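Local coordinates for protein lytic Polysaccharide Monooxygenase (Phytophthora infestans, PDB 6Z5Y) that probably cleaves plant pectin oxidatively at a copper site, as a secreted monooxygenase of an oomycete pathogen, at residues Gly2-Pro7 with Leu145-Leu150; Leu110-Asp113 with Ala118-Asp121. All blocks are in the same frame, centred on the assembly; numbering follows the deposited sequence.

In the fold
From the copper-binding His-1 at the N terminus of this probable catalytic domain, the chain enters contact 1 at once. Strand 4-6 belongs to the antiparallel three-stranded sheet, and its partner in strand 143-155 comes 138 residues later in the five-stranded sheet, so contact 1 closes a long loop and joins the two sheets. Contact 2 nests inside that loop: segments 110-113 and 118-121 are only 5 residues apart and fold helix 115-119 back on the edge strand 107-112. Their centres lie 12 Å apart and their nearest atoms about 6 Å, without touching, but both reach the five-stranded sheet, and Phe-130 meets Phe-147 of contact 1 and Tyr-119 of contact 2.

Contact 1 of 2, residues Gly2-Pro7 with Leu145-Leu150; sequences GYIAKP and LRFYWL
Ile-4 reaches across from strand 4-6 to the ring and CB of Phe-147 and to the side chain of Leu-145, in the modelled conformer described here; a second exists, so the distances from its side chain hold for this one alone. Starting at its CB, CG1 stands anti to the carbonyl carbon (chi1 -70°) and heads for the other segment. CG1 sits over one face of the Phe-147 ring, 4.3 Å from the centroid and 20° off the normal, which meets the geometry of a CH-pi contact. It is offset toward the rim, since its nearest ring atom is CG of Phe-147 at 4.0 Å. The next bond is extended (chi2 -177°) and carries CD1 along the CB-CG-CD1 side of Phe-147, where Ile-4 CD1 comes closest to Phe-147 CB at 3.6 Å. That same CD1 also meets Leu-145 CD2, at 4.1 Å. The other branch of Leu-145 serves Pro-7: CD1 of Leu-145 is 4.0 Å from CG of Pro-7, the two side chains crossing at about a right angle. Pro-7 follows a cis peptide bond, just after a classic beta bulge in which Ala-5 and Lys-6 both face Thr-89.

The two strands belong to different sheets and no hydrogen bond joins the segments, as in the beta-sandwich core of lytic polysaccharide monooxygenases; Ile-4 and Phe-147 are the closest CA pair, at 7.6 Å. Ile-168 of strand 158-170 touches Ile-4, and Phe-130 meets the Phe-147 ring. The Phe-147 side chain lies about 11 Å from the copper ion held by His-1, His-96 and Tyr-164. All four touching residues are buried, which implies that dispersion and hydrophobic burial join these two segments, with the hydrogen bond from Ile-4 N to Asn-166 OD1 as a polar link beside them.

Contact 2 of 2, residues Leu110-Asp113 with Ala118-Asp121; sequences LQND and AYGD
Tyr-119 sends its phenol end between Leu-110 and Asn-112, two residues whose side chains leave strand 107-112 toward the helix. Its CG stands anti to the carbonyl carbon (chi1 -55°), which directs the ring at the strand. The closest neighbours of the hydroxyl across the contact are carbons: Tyr-119 OH lies 3.5 Å from CD2 of Leu-110 and is just as near to CB of Asn-112. Both Leu-110 methyl groups take part, since CD1 also comes within 3.6 Å of Tyr-119 OH, and the two side chains approach from opposite directions. Asn-112 CB also reaches the ring itself, at Tyr-119 CE2, 3.7 Å away.

Over one face of the phenol, Ala-118 supplies a second contact with the strand. Its CB lies above the centre of the Tyr-119 ring and also over the face of the Asn-112 amide, 3.5 Å from both CG and ND2 and 3.6 Å from OD1 of Asn-112. The amide and ring planes are 72° apart, so the Ala-118 methyl group is held between two flat groups that are far from parallel.

After strand 107-112, an edge strand of the five-stranded sheet, the chain turns into helix 115-119, which packs back on the strand. Asn-112 OD1 accepts a hydrogen bond from the backbone N of Asp-114, the pairing of an Asx turn, which holds the amide carbonyl toward the turn. Asn-112 is also hydrogen-bonded through its backbone to Cys-100, whose disulfide with Cys-115 ties the start of the helix to the neighbouring strand. Farther out, Phe-130 meets the Tyr-119 ring with planes at about 55°, and a backbone bond joins Tyr-119 to Val-129 in the other sheet.

Contact 1 of 2, residues Gly2-Pro7 with Leu145-Leu150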
ATOM      1  N   GLY A   2      -5.097  -0.087   8.151  1.00  8.21           N
ATOM      2  CA  GLY A   2      -5.624  -1.216   7.396  1.00  8.32           C
ATOM      3  C   GLY A   2      -4.525  -2.060   6.793  1.00  7.95           C
ATOM      4  O   GLY A   2      -3.379  -1.632   6.661  1.00  8.22           O
ATOM      5  N   TYR A   3      -4.915  -3.255   6.359  1.00  7.80           N
ATOM      6  CA  TYR A   3      -4.037  -4.219   5.691  1.00  7.86           C
ATOM      7  C   TYR A   3      -4.869  -4.890   4.602  1.00  7.20           C
ATOM      8  O   TYR A   3      -6.098  -5.028   4.750  1.00  7.57           O
ATOM      9  CB  TYR A   3      -3.424  -5.233   6.681  1.00  8.16           C
ATOM     10  CG  TYR A   3      -4.426  -5.980   7.519  1.00  8.26           C
ATOM     11  CD1 TYR A   3      -4.884  -5.434   8.716  1.00  9.73           C
ATOM     12  CD2 TYR A   3      -4.974  -7.183   7.122  1.00  8.25           C
ATOM     13  CE1 TYR A   3      -5.865  -6.056   9.473  1.00 10.78           C
ATOM     14  CE2 TYR A   3      -5.928  -7.825   7.888  1.00  9.94           C
ATOM     15  CZ  TYR A   3      -6.380  -7.249   9.047  1.00 11.07           C
ATOM     16  OH  TYR A   3      -7.387  -7.811   9.773  1.00 13.61           O
ATOM     17  N   ILE A   4      -4.202  -5.462   3.619  1.00  7.34           N
ATOM     18  CA  ILE A   4      -4.912  -6.368   2.701  0.80  7.53           C
ATOM     19  C   ILE A   4      -5.273  -7.624   3.477  1.00  7.05           C
ATOM     20  O   ILE A   4      -4.387  -8.292   4.054  1.00  7.68           O
ATOM     21  CB  ILE A   4      -4.095  -6.656   1.445  0.80  8.96           C
ATOM     22  CG1 ILE A   4      -4.037  -5.401   0.582  0.80  9.93           C
ATOM     23  CG2 ILE A   4      -4.678  -7.847   0.695  0.80  9.04           C
ATOM     24  CD1 ILE A   4      -3.313  -5.589  -0.722  0.80 10.06           C
ATOM     25  N   ALA A   5      -6.556  -7.923   3.505  1.00  6.81           N
ATOM     26  CA  ALA A   5      -7.104  -9.039   4.276  1.00  7.39           C
ATOM     27  C   ALA A   5      -7.372 -10.264   3.412  1.00  7.68           C
ATOM     28  O   ALA A   5      -7.389 -11.381   3.965  1.00  8.57           O
ATOM     29  CB  ALA A   5      -8.360  -8.607   4.975  1.00  8.49           C
ATOM     30  N   LYS A   6      -7.615 -10.091   2.141  1.00  7.46           N
ATOM     31  CA  LYS A   6      -7.833 -11.181   1.185  0.60  7.74           C
ATOM     32  C   LYS A   6      -7.075 -10.796  -0.063  1.00  7.59           C
ATOM     33  O   LYS A   6      -7.359  -9.762  -0.639  1.00  8.48           O
ATOM     34  CB  LYS A   6      -9.320 -11.291   0.921  0.60  9.51           C
ATOM     35  CG  LYS A   6      -9.733 -12.546   0.218  0.60 11.56           C
ATOM     36  CD  LYS A   6     -11.226 -12.687   0.122  0.60 13.01           C
ATOM     37  CE  LYS A   6     -11.636 -14.014  -0.456  0.60 16.28           C
ATOM     38  NZ  LYS A   6     -13.073 -14.008  -0.781  0.60 17.31           N
ATOM     39  N   PRO A   7      -6.083 -11.570  -0.496  1.00  7.35           N
ATOM     40  CA  PRO A   7      -5.604 -12.807   0.139  1.00  7.58           C
ATOM     41  C   PRO A   7      -5.038 -12.550   1.538  1.00  7.95           C
ATOM     42  O   PRO A   7      -4.596 -11.445   1.853  1.00  8.24           O
ATOM     43  CB  PRO A   7      -4.530 -13.287  -0.838  1.00  8.09           C
ATOM     44  CG  PRO A   7      -4.047 -12.038  -1.493  1.00  8.77           C
ATOM     45  CD  PRO A   7      -5.271 -11.172  -1.642  1.00  7.77           C
ATOM     46  N   LEU A 145       2.880 -11.249  -3.085  1.00  6.70           N
ATOM     47  CA  LEU A 145       2.110  -9.999  -3.231  1.00  6.51           C
ATOM     48  C   LEU A 145       2.712  -8.969  -2.290  1.00  6.64           C
ATOM     49  O   LEU A 145       2.991  -9.258  -1.137  1.00  7.25           O
ATOM     50  CB  LEU A 145       0.647 -10.245  -2.907  1.00  6.97           C
ATOM     51  CG  LEU A 145      -0.249  -9.002  -3.033  1.00  7.23           C
ATOM     52  CD1 LEU A 145      -1.689  -9.401  -3.357  1.00  8.74           C
ATOM     53  CD2 LEU A 145      -0.252  -8.156  -1.762  1.00  8.11           C
ATOM     54  N   ARG A 146       2.960  -7.776  -2.816  1.00  6.16           N
ATOM     55  CA  ARG A 146       3.403  -6.667  -1.973  1.00  6.29           C
ATOM     56  C   ARG A 146       2.472  -5.497  -2.163  1.00  6.72           C
ATOM     57  O   ARG A 146       2.185  -5.084  -3.294  1.00  8.33           O
ATOM     58  CB  ARG A 146       4.848  -6.285  -2.254  1.00  7.00           C
ATOM     59  CG  ARG A 146       5.830  -7.354  -1.794  1.00  7.27           C
ATOM     60  CD  ARG A 146       7.271  -6.950  -2.036  1.00  8.51           C
ATOM     61  NE  ARG A 146       8.235  -7.935  -1.541  1.00  9.33           N
ATOM     62  CZ  ARG A 146       8.649  -9.016  -2.206  1.00  8.40           C
ATOM     63  NH1 ARG A 146       8.218  -9.272  -3.434  1.00  8.11           N
ATOM     64  NH2 ARG A 146       9.522  -9.840  -1.648  1.00  9.94           N
ATOM     65  N   PHE A 147       2.010  -4.966  -1.044  1.00  6.24           N
ATOM     66  CA  PHE A 147       1.163  -3.756  -0.991  1.00  6.42           C
ATOM     67  C   PHE A 147       1.976  -2.641  -0.390  1.00  6.27           C
ATOM     68  O   PHE A 147       2.654  -2.852   0.641  1.00  6.62           O
ATOM     69  CB  PHE A 147      -0.060  -4.050  -0.131  1.00  7.07           C
ATOM     70  CG  PHE A 147      -0.964  -2.879   0.130  1.00  7.05           C
ATOM     71  CD1 PHE A 147      -1.670  -2.314  -0.914  1.00  7.92           C
ATOM     72  CD2 PHE A 147      -1.054  -2.301   1.384  1.00  8.07           C
ATOM     73  CE1 PHE A 147      -2.539  -1.251  -0.656  1.00  8.37           C
ATOM     74  CE2 PHE A 147      -1.899  -1.237   1.633  1.00  8.79           C
ATOM     75  CZ  PHE A 147      -2.640  -0.713   0.610  1.00  8.75           C
ATOM     76  N   TYR A 148       1.871  -1.474  -0.983  1.00  6.53           N
ATOM     77  CA  TYR A 148       2.495  -0.243  -0.475  1.00  6.61           C
ATOM     78  C   TYR A 148       1.445   0.847  -0.489  1.00  6.69           C
ATOM     79  O   TYR A 148       0.786   1.040  -1.526  1.00  7.62           O
ATOM     80  CB  TYR A 148       3.655   0.172  -1.357  1.00  7.40           C
ATOM     81  CG  TYR A 148       4.786  -0.814  -1.469  1.00  7.45           C
ATOM     82  CD1 TYR A 148       4.758  -1.864  -2.359  1.00  8.03           C
ATOM     83  CD2 TYR A 148       5.920  -0.671  -0.671  1.00  8.65           C
ATOM     84  CE1 TYR A 148       5.835  -2.763  -2.429  1.00  8.73           C
ATOM     85  CE2 TYR A 148       6.990  -1.543  -0.730  1.00  8.72           C
ATOM     86  CZ  TYR A 148       6.945  -2.596  -1.611  1.00  9.58           C
ATOM     87  OH  TYR A 148       7.997  -3.481  -1.732  1.00 10.13           O
ATOM     88  N   TRP A 149       1.395   1.600   0.581  1.00  6.93           N
ATOM     89  CA  TRP A 149       0.456   2.730   0.679  1.00  6.88           C
ATOM     90  C   TRP A 149       1.179   3.847   1.432  1.00  6.89           C
ATOM     91  O   TRP A 149       1.663   3.632   2.554  1.00  7.89           O
ATOM     92  CB  TRP A 149      -0.817   2.309   1.407  1.00  7.46           C
ATOM     93  CG  TRP A 149      -1.858   3.355   1.647  1.00  7.34           C
ATOM     94  CD1 TRP A 149      -2.134   4.457   0.899  1.00  8.23           C
ATOM     95  CD2 TRP A 149      -2.824   3.318   2.705  1.00  7.70           C
ATOM     96  NE1 TRP A 149      -3.186   5.136   1.448  1.00  8.96           N
ATOM     97  CE2 TRP A 149      -3.658   4.439   2.537  1.00  8.31           C
ATOM     98  CE3 TRP A 149      -3.080   2.427   3.752  1.00  8.03           C
ATOM     99  CZ2 TRP A 149      -4.723   4.701   3.410  1.00  8.54           C
ATOM    100  CZ3 TRP A 149      -4.112   2.695   4.613  1.00  8.70           C
ATOM    101  CH2 TRP A 149      -4.925   3.810   4.452  1.00  8.89           C
ATOM    102  N   LEU A 150       1.280   4.997   0.789  1.00  7.82           N
ATOM    103  CA  LEU A 150       1.792   6.211   1.445  1.00  7.86           C
ATOM    104  C   LEU A 150       0.603   7.081   1.781  1.00  8.23           C
ATOM    105  O   LEU A 150       0.034   7.755   0.906  1.00  9.61           O
ATOM    106  CB  LEU A 150       2.742   6.919   0.504  1.00  9.16           C
ATOM    107  CG  LEU A 150       3.465   8.100   1.138  1.00 10.14           C
ATOM    108  CD1 LEU A 150       4.498   7.615   2.114  1.00 10.87           C
ATOM    109  CD2 LEU A 150       4.036   9.036   0.121  1.00 13.43           C
TER

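Contact 2 of 2, residues Leu110-Asp113 with Ala118-Asp121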
ATOM      1  N   LEU A 110      -1.515  -3.207  -9.861  1.00  7.79           N
ATOM      2  CA  LEU A 110      -2.530  -2.196  -9.562  1.00  7.99           C
ATOM      3  C   LEU A 110      -1.812  -0.986  -8.996  1.00  8.19           C
ATOM      4  O   LEU A 110      -0.867  -1.128  -8.200  1.00  8.13           O
ATOM      5  CB  LEU A 110      -3.571  -2.748  -8.588  1.00  8.85           C
ATOM      6  CG  LEU A 110      -4.625  -1.737  -8.131  1.00  9.37           C
ATOM      7  CD1 LEU A 110      -5.986  -2.390  -8.039  1.00  9.96           C
ATOM      8  CD2 LEU A 110      -4.273  -1.077  -6.787  1.00 10.57           C
ATOM      9  N   GLN A 111      -2.265   0.187  -9.376  1.00  8.66           N
ATOM     10  CA  GLN A 111      -1.692   1.453  -8.890  1.00  9.19           C
ATOM     11  C   GLN A 111      -2.770   2.509  -8.934  1.00  9.18           C
ATOM     12  O   GLN A 111      -3.523   2.548  -9.903  1.00 10.08           O
ATOM     13  CB  GLN A 111      -0.480   1.829  -9.728  1.00 10.31           C
ATOM     14  CG  GLN A 111       0.272   3.063  -9.264  1.00 12.05           C
ATOM     15  CD  GLN A 111      -0.366   4.396  -9.588  1.00 12.10           C
ATOM     16  OE1 GLN A 111      -0.146   5.395  -8.854  1.00 13.59           O
ATOM     17  NE2 GLN A 111      -1.036   4.483 -10.713  1.00 12.30           N
ATOM     18  N   ASN A 112      -2.758   3.387  -7.980  1.00  8.77           N
ATOM     19  CA  ASN A 112      -3.640   4.581  -8.032  1.00  9.26           C
ATOM     20  C   ASN A 112      -3.010   5.700  -7.218  1.00  9.12           C
ATOM     21  O   ASN A 112      -2.394   5.453  -6.168  1.00  9.52           O
ATOM     22  CB  ASN A 112      -5.048   4.253  -7.544  1.00  9.73           C
ATOM     23  CG  ASN A 112      -6.066   5.280  -7.949  1.00 11.10           C
ATOM     24  OD1 ASN A 112      -6.206   6.313  -7.312  1.00 10.95           O
ATOM     25  ND2 ASN A 112      -6.768   5.014  -9.035  1.00 12.70           N
ATOM     26  N   ASP A 113      -3.165   6.915  -7.714  1.00  9.42           N
ATOM     27  CA  ASP A 113      -2.586   8.081  -7.026  1.00 10.21           C
ATOM     28  C   ASP A 113      -3.329   8.424  -5.739  1.00  9.76           C
ATOM     29  O   ASP A 113      -2.782   9.143  -4.869  1.00 10.17           O
ATOM     30  CB  ASP A 113      -2.627   9.282  -7.962  1.00 11.29           C
ATOM     31  CG  ASP A 113      -1.695   9.149  -9.164  1.00 13.21           C
ATOM     32  OD1 ASP A 113      -0.739   8.339  -9.102  1.00 14.25           O
ATOM     33  OD2 ASP A 113      -1.952   9.879 -10.122  1.00 17.20           O
ATOM     34  N   ALA A 118     -10.429   5.948  -5.038  1.00 10.48           N
ATOM     35  CA  ALA A 118     -10.581   4.923  -6.087  1.00 10.60           C
ATOM     36  C   ALA A 118     -11.279   3.675  -5.574  1.00 10.46           C
ATOM     37  O   ALA A 118     -11.948   3.016  -6.373  1.00 11.86           O
ATOM     38  CB  ALA A 118      -9.245   4.575  -6.657  1.00 11.63           C
ATOM     39  N   TYR A 119     -11.036   3.290  -4.327  1.00 10.21           N
ATOM     40  CA  TYR A 119     -11.334   1.914  -3.839  1.00 10.18           C
ATOM     41  C   TYR A 119     -12.222   1.864  -2.621  1.00 10.75           C
ATOM     42  O   TYR A 119     -12.592   0.724  -2.255  1.00 12.88           O
ATOM     43  CB  TYR A 119     -10.072   1.121  -3.564  1.00 10.13           C
ATOM     44  CG  TYR A 119      -9.186   1.089  -4.774  1.00  9.88           C
ATOM     45  CD1 TYR A 119      -9.604   0.529  -5.979  1.00  9.48           C
ATOM     46  CD2 TYR A 119      -7.911   1.637  -4.712  1.00 10.40           C
ATOM     47  CE1 TYR A 119      -8.774   0.561  -7.086  1.00  9.61           C
ATOM     48  CE2 TYR A 119      -7.056   1.616  -5.795  1.00 10.64           C
ATOM     49  CZ  TYR A 119      -7.500   1.112  -6.996  1.00 10.51           C
ATOM     50  OH  TYR A 119      -6.641   1.190  -8.057  1.00 11.39           O
ATOM     51  N   GLY A 120     -12.530   2.992  -2.058  1.00 12.26           N
ATOM     52  CA  GLY A 120     -13.515   2.979  -0.977  1.00 12.84           C
ATOM     53  C   GLY A 120     -14.408   4.187  -1.037  1.00 12.51           C
ATOM     54  O   GLY A 120     -14.348   4.934  -2.019  1.00 13.96           O
ATOM     55  N   ASP A 121     -15.222   4.367   0.003  1.00 14.61           N
ATOM     56  CA  ASP A 121     -16.170   5.523   0.077  1.00 13.89           C
ATOM     57  C   ASP A 121     -15.662   6.556   1.103  1.00 15.37           C
ATOM     58  O   ASP A 121     -16.433   7.471   1.418  1.00 18.39           O
ATOM     59  CB  ASP A 121     -17.605   5.022   0.313  1.00 15.09           C
ATOM     60  CG  ASP A 121     -17.850   4.408   1.681  1.00 13.80           C
ATOM     61  OD1 ASP A 121     -16.946   4.533   2.548  1.00 16.03           O
ATOM     62  OD2 ASP A 121     -19.054   3.992   1.895  1.00 16.76           O
TER